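Local atomic coordinates of mandalate racemase/muconate lactonizing enzyme (Unidentified, PDB entry 4E4U), a protein that probably catalyses a reaction of the mandelate racemase/muconate lactonizing type within the enolase superfamily, although its exact substrate is not known with certainty. Residues K269-G274 with E300-Q305; K294-A299 with T327-I332. All blocks are in the same frame, centred on the assembly; numbering follows the deposited sequence.

Contact 1: residues K269-G274 with E300-Q305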
loop_
_atom_site.group_PDB
_atom_site.type_symbol
_atom_site.label_atom_id
_atom_site.label_comp_id
_atom_site.label_asym_id
_atom_site.label_seq_id
_atom_site.Cartn_x
_atom_site.Cartn_y
_atom_site.Cartn_z
ATOM N N LYS A 269 -11.072 13.417 2.114
ATOM C CA LYS A 269 -10.424 12.465 3.012
ATOM C C LYS A 269 -11.292 11.224 3.203
ATOM O O LYS A 269 -10.800 10.092 3.199
ATOM C CB LYS A 269 -10.150 13.109 4.369
ATOM C CG LYS A 269 -9.139 14.220 4.347
ATOM C CD LYS A 269 -8.931 14.771 5.751
ATOM C CE LYS A 269 -8.097 16.037 5.725
ATOM N NZ LYS A 269 -8.056 16.719 7.044
ATOM N N LEU A 270 -12.591 11.443 3.376
ATOM C CA LEU A 270 -13.530 10.339 3.544
ATOM C C LEU A 270 -13.541 9.402 2.334
ATOM O O LEU A 270 -13.439 8.183 2.476
ATOM C CB LEU A 270 -14.932 10.893 3.785
ATOM C CG LEU A 270 -16.066 9.876 3.897
ATOM C CD1 LEU A 270 -15.994 9.149 5.232
ATOM C CD2 LEU A 270 -17.401 10.593 3.747
ATOM N N LEU A 271 -13.659 9.979 1.143
ATOM C CA LEU A 271 -13.712 9.181 -0.081
ATOM C C LEU A 271 -12.389 8.473 -0.370
ATOM O O LEU A 271 -12.386 7.330 -0.812
ATOM C CB LEU A 271 -14.105 10.068 -1.263
ATOM C CG LEU A 271 -15.553 10.554 -1.235
ATOM C CD1 LEU A 271 -15.715 11.738 -2.172
ATOM C CD2 LEU A 271 -16.501 9.415 -1.616
ATOM N N GLN A 272 -11.272 9.142 -0.100
ATOM C CA GLN A 272 -9.952 8.540 -0.305
ATOM C C GLN A 272 -9.790 7.282 0.531
ATOM O O GLN A 272 -9.136 6.333 0.103
ATOM C CB GLN A 272 -8.846 9.527 0.073
ATOM C CG GLN A 272 -8.681 10.683 -0.879
ATOM C CD GLN A 272 -8.136 10.262 -2.217
ATOM O OE1 GLN A 272 -8.894 9.982 -3.146
ATOM N NE2 GLN A 272 -6.812 10.219 -2.331
ATOM N N ALA A 273 -10.386 7.281 1.722
ATOM C CA ALA A 273 -10.300 6.140 2.631
ATOM C C ALA A 273 -11.260 5.009 2.261
ATOM O O ALA A 273 -11.168 3.923 2.829
ATOM C CB ALA A 273 -10.554 6.597 4.072
ATOM N N GLY A 274 -12.211 5.273 1.364
ATOM C CA GLY A 274 -13.279 4.323 1.085
ATOM C C GLY A 274 -14.296 4.298 2.220
ATOM O O GLY A 274 -14.912 3.274 2.506
ATOM N N GLU A 300 -18.852 12.055 -7.685
ATOM C CA GLU A 300 -18.962 11.527 -9.050
ATOM C C GLU A 300 -17.739 10.704 -9.448
ATOM O O GLU A 300 -17.864 9.630 -10.038
ATOM C CB GLU A 300 -19.129 12.644 -10.073
ATOM C CG GLU A 300 -20.475 13.324 -10.082
ATOM C CD GLU A 300 -20.640 14.151 -11.337
ATOM O OE1 GLU A 300 -20.439 15.378 -11.274
ATOM O OE2 GLU A 300 -20.947 13.562 -12.397
ATOM N N VAL A 301 -16.547 11.206 -9.142
ATOM C CA VAL A 301 -15.351 10.530 -9.631
ATOM C C VAL A 301 -15.064 9.247 -8.867
ATOM O O VAL A 301 -14.317 8.405 -9.345
ATOM C CB VAL A 301 -14.092 11.448 -9.709
ATOM C CG1 VAL A 301 -14.338 12.582 -10.690
ATOM C CG2 VAL A 301 -13.684 11.963 -8.335
ATOM N N HIS A 302 -15.674 9.097 -7.690
ATOM C CA HIS A 302 -15.602 7.856 -6.913
ATOM C C HIS A 302 -16.801 6.937 -7.154
ATOM O O HIS A 302 -16.923 5.886 -6.520
ATOM C CB HIS A 302 -15.493 8.155 -5.417
ATOM C CG HIS A 302 -14.185 8.749 -5.020
ATOM N ND1 HIS A 302 -13.114 7.991 -4.607
ATOM C CD2 HIS A 302 -13.768 10.044 -4.994
ATOM C CE1 HIS A 302 -12.099 8.789 -4.321
ATOM N NE2 HIS A 302 -12.465 10.031 -4.549
ATOM N N TYR A 303 -17.680 7.334 -8.073
ATOM C CA TYR A 303 -18.951 6.635 -8.316
ATOM C C TYR A 303 -19.789 6.518 -7.026
ATOM O O TYR A 303 -20.505 5.528 -6.809
ATOM C CB TYR A 303 -18.761 5.251 -8.956
ATOM C CG TYR A 303 -18.335 5.207 -10.412
ATOM C CD1 TYR A 303 -17.994 6.347 -11.128
ATOM C CD2 TYR A 303 -18.329 3.997 -11.079
ATOM C CE1 TYR A 303 -17.608 6.261 -12.470
ATOM C CE2 TYR A 303 -17.943 3.896 -12.402
ATOM C CZ TYR A 303 -17.593 5.030 -13.097
ATOM O OH TYR A 303 -17.218 4.913 -14.418
ATOM N N ALA A 304 -19.686 7.541 -6.180
ATOM C CA ALA A 304 -20.522 7.666 -4.995
ATOM C C ALA A 304 -21.740 8.521 -5.326
ATOM O O ALA A 304 -21.767 9.218 -6.346
ATOM C CB ALA A 304 -19.722 8.268 -3.829
ATOM N N GLN A 305 -22.738 8.485 -4.455
ATOM C CA GLN A 305 -23.957 9.250 -4.654
ATOM C C GLN A 305 -24.141 10.269 -3.544
ATOM O O GLN A 305 -23.522 10.171 -2.480
ATOM C CB GLN A 305 -25.167 8.319 -4.669
ATOM C CG GLN A 305 -25.154 7.308 -5.788
ATOM C CD GLN A 305 -26.295 6.331 -5.663
ATOM O OE1 GLN A 305 -26.303 5.466 -4.770
ATOM N NE2 GLN A 305 -27.300 6.478 -6.531
HETATM O O HOH W 1 -11.043 12.509 -4.237
#
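Leu-271 and His-302 meet as a worked case of two neighbouring helices joined at their C-terminal ends by an aliphatic side chain lying over a ring. The CH-pi interaction carries most of the contact: Leu-271 CB stands 3.7 Å from the centroid of the His-302 ring, only 11° off the ring normal. With chi2 at -92°, the imidazole turns its broad face to the leucine rather than its edge. Leu-271 CD1 extends the cover, passing 3.8 Å from His-302 CD2.

Apolar packing continues past the ring. Leu-271 CD2 comes to 4.1 Å from Ala-304 CB, so one branch, CD1, stays by the ring, while CD2 bridges the base of the histidine side chain and the residue that leads into the next strand.

Polar contacts lie at the ring edge. Gln-272, whose first bond leaves away from the other segment, bends at chi2 (-69°) and brings OE1 into the imidazole plane, 3.6 Å from His-302 CE1; its amide stands nearly perpendicular to the ring. A water 2.9 Å from His-302 NE2 also reaches Gln-272 OE1 through a weak bond. A histidine of the third subunit, His-268, meets the His-302 ring edge-to-face, bringing the subunit interface to the same side chain.

Backbone geometry closes both helices alike, with Schellman motifs in which Gly-274 and Tyr-303 take positive phi. Helices 263-272 and 289-301 are adjacent outer helices of the barrel, with Leu-271 also packing on Leu-298 and on Leu-279 of strand 278-279, which pairs in parallel with strand 305-306.

Contact 2: residues K294-A299 with T327-I332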
loop_
_atom_site.group_PDB
_atom_site.type_symbol
_atom_site.label_atom_id
_atom_site.label_comp_id
_atom_site.label_asym_id
_atom_site.label_seq_id
_atom_site.Cartn_x
_atom_site.Cartn_y
_atom_site.Cartn_z
ATOM N N LYS A 294 -19.148 21.089 -5.344
ATOM C CA LYS A 294 -17.795 20.543 -5.387
ATOM C C LYS A 294 -17.730 19.174 -4.702
ATOM O O LYS A 294 -17.058 18.256 -5.181
ATOM C CB LYS A 294 -16.801 21.525 -4.762
ATOM C CG LYS A 294 -16.611 22.769 -5.616
ATOM C CD LYS A 294 -15.551 23.717 -5.061
ATOM C CE LYS A 294 -15.401 24.955 -5.952
ATOM N NZ LYS A 294 -14.404 25.914 -5.393
ATOM N N ILE A 295 -18.436 19.035 -3.585
ATOM C CA ILE A 295 -18.503 17.751 -2.895
ATOM C C ILE A 295 -19.198 16.707 -3.779
ATOM O O ILE A 295 -18.741 15.563 -3.885
ATOM C CB ILE A 295 -19.203 17.908 -1.535
ATOM C CG1 ILE A 295 -18.309 18.731 -0.605
ATOM C CG2 ILE A 295 -19.534 16.531 -0.926
ATOM C CD1 ILE A 295 -19.049 19.341 0.573
ATOM N N ALA A 296 -20.291 17.100 -4.435
ATOM C CA ALA A 296 -20.976 16.188 -5.350
ATOM C C ALA A 296 -20.050 15.733 -6.484
ATOM O O ALA A 296 -20.113 14.586 -6.927
ATOM C CB ALA A 296 -22.226 16.840 -5.912
ATOM N N THR A 297 -19.192 16.638 -6.943
ATOM C CA THR A 297 -18.195 16.329 -7.963
ATOM C C THR A 297 -17.197 15.269 -7.490
ATOM O O THR A 297 -16.877 14.324 -8.232
ATOM C CB THR A 297 -17.448 17.615 -8.364
ATOM O OG1 THR A 297 -18.369 18.511 -9.000
ATOM C CG2 THR A 297 -16.292 17.314 -9.309
ATOM N N LEU A 298 -16.700 15.421 -6.262
ATOM C CA LEU A 298 -15.827 14.400 -5.683
ATOM C C LEU A 298 -16.548 13.063 -5.671
ATOM O O LEU A 298 -15.972 12.035 -6.027
ATOM C CB LEU A 298 -15.410 14.762 -4.262
ATOM C CG LEU A 298 -14.647 16.069 -4.071
ATOM C CD1 LEU A 298 -14.281 16.254 -2.598
ATOM C CD2 LEU A 298 -13.407 16.078 -4.950
ATOM N N ALA A 299 -17.821 13.078 -5.277
ATOM C CA ALA A 299 -18.575 11.842 -5.260
ATOM C C ALA A 299 -18.637 11.230 -6.660
ATOM O O ALA A 299 -18.469 10.021 -6.819
ATOM C CB ALA A 299 -19.959 12.074 -4.702
ATOM N N THR A 327 -27.976 17.583 -10.004
ATOM C CA THR A 327 -26.923 16.636 -9.635
ATOM C C THR A 327 -27.146 15.280 -10.303
ATOM O O THR A 327 -28.159 14.637 -10.062
ATOM C CB THR A 327 -26.873 16.445 -8.103
ATOM O OG1 THR A 327 -26.457 17.666 -7.477
ATOM C CG2 THR A 327 -25.903 15.343 -7.726
ATOM N N PRO A 328 -26.193 14.831 -11.134
ATOM C CA PRO A 328 -26.415 13.575 -11.859
ATOM C C PRO A 328 -26.321 12.327 -10.974
ATOM O O PRO A 328 -26.939 11.318 -11.290
ATOM C CB PRO A 328 -25.312 13.591 -12.927
ATOM C CG PRO A 328 -24.227 14.444 -12.338
ATOM C CD PRO A 328 -24.942 15.502 -11.538
ATOM N N ASN A 329 -25.561 12.399 -9.887
ATOM C CA ASN A 329 -25.384 11.274 -8.981
ATOM C C ASN A 329 -26.204 11.433 -7.704
ATOM O O ASN A 329 -25.753 11.125 -6.600
ATOM C CB ASN A 329 -23.897 11.060 -8.663
ATOM C CG ASN A 329 -23.212 12.307 -8.107
ATOM O OD1 ASN A 329 -23.549 13.434 -8.473
ATOM N ND2 ASN A 329 -22.210 12.100 -7.251
ATOM N N PHE A 330 -27.421 11.925 -7.875
ATOM C CA PHE A 330 -28.356 12.114 -6.775
ATOM C C PHE A 330 -29.083 10.812 -6.464
ATOM O O PHE A 330 -29.629 10.172 -7.363
ATOM C CB PHE A 330 -29.367 13.193 -7.161
ATOM C CG PHE A 330 -30.557 13.277 -6.243
ATOM C CD1 PHE A 330 -30.442 13.840 -4.975
ATOM C CD2 PHE A 330 -31.797 12.813 -6.653
ATOM C CE1 PHE A 330 -31.549 13.927 -4.130
ATOM C CE2 PHE A 330 -32.901 12.901 -5.817
ATOM C CZ PHE A 330 -32.776 13.455 -4.560
ATOM N N LEU A 331 -29.114 10.435 -5.188
ATOM C CA LEU A 331 -29.842 9.239 -4.744
ATOM C C LEU A 331 -31.230 9.562 -4.204
ATOM O O LEU A 331 -32.233 9.052 -4.702
ATOM C CB LEU A 331 -29.042 8.499 -3.668
ATOM C CG LEU A 331 -29.700 7.305 -2.966
ATOM C CD1 LEU A 331 -30.110 6.228 -3.970
ATOM C CD2 LEU A 331 -28.777 6.715 -1.904
ATOM N N ILE A 332 -31.293 10.409 -3.181
ATOM C CA ILE A 332 -32.550 10.661 -2.482
ATOM C C ILE A 332 -32.375 11.888 -1.593
ATOM O O ILE A 332 -31.256 12.202 -1.180
ATOM C CB ILE A 332 -32.946 9.414 -1.640
ATOM C CG1 ILE A 332 -34.429 9.412 -1.260
ATOM C CG2 ILE A 332 -32.018 9.246 -0.430
ATOM C CD1 ILE A 332 -34.876 8.056 -0.730
#
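Asn-329 reaches from a type I beta turn, Thr-327 to Phe-330, to Ala-296 and Ala-299 in the last turns of helix 289-301, in the beta/alpha-barrel domain of an enolase-superfamily protein. The turn belongs to the loop that follows helix 314-325 and leads into strand 333-335, so the contact illustrates how a barrel helix is tied to the connection beyond the next helix.

The tight part centres on the carboxamide. Asn-329 CG sits between its backbone N and carbonyl carbon (chi1 55°), which directs the amide toward the helix. There ND2 lies 3.4 Å from Ala-299 CB, and the small alanine side chain lets the amide come close to the helix surface. ND2 also donates to Ala-304 O, its stronger partner, so one nitrogen links the turn both to the helix and to the residue before strand 305-306.

The other end is looser, though it too is buried. Ala-296 CB and Thr-327 CG2 approach only to 4.4 Å, and both side chains also rest on Ile-306. Thr-327 sends its hydroxyl back to Leu-323 O in the preceding helix, leaving its methyl for the helix 289-301 side.

The one hydrogen bond across the segments is long but fairly straight: Asn-329 ND2 to Ala-296 O measures 3.3 Å, with an N-H...O angle of 155°.

Contacts 1 and 2 share helix 289-301 and lie with their centres about 10 Å apart. Ala-304 joins them: its N is 2.8 Å from Ala-299 O, a probable hydrogen bond, and its O takes the Asn-329 amide nitrogen, ND2, at 3.1 Å, while its methyl faces Leu-271 in contact 1. Glu-300 OE2 also packs against Pro-328 CG at 3.4 Å. Both contacts touch the third subunit: Lys-294 and Glu-300 form salt bridges with Glu-300 and Lys-294, respectively, of that neighbouring subunit. They gather where helices give way to strands, the barrel end that in this fold lies away from the catalytic one. None of their residues belongs to the dimercaptobutanediol pocket formed by Tyr-132, Cys-151, Glu-154, Asn-155 and Leu-158.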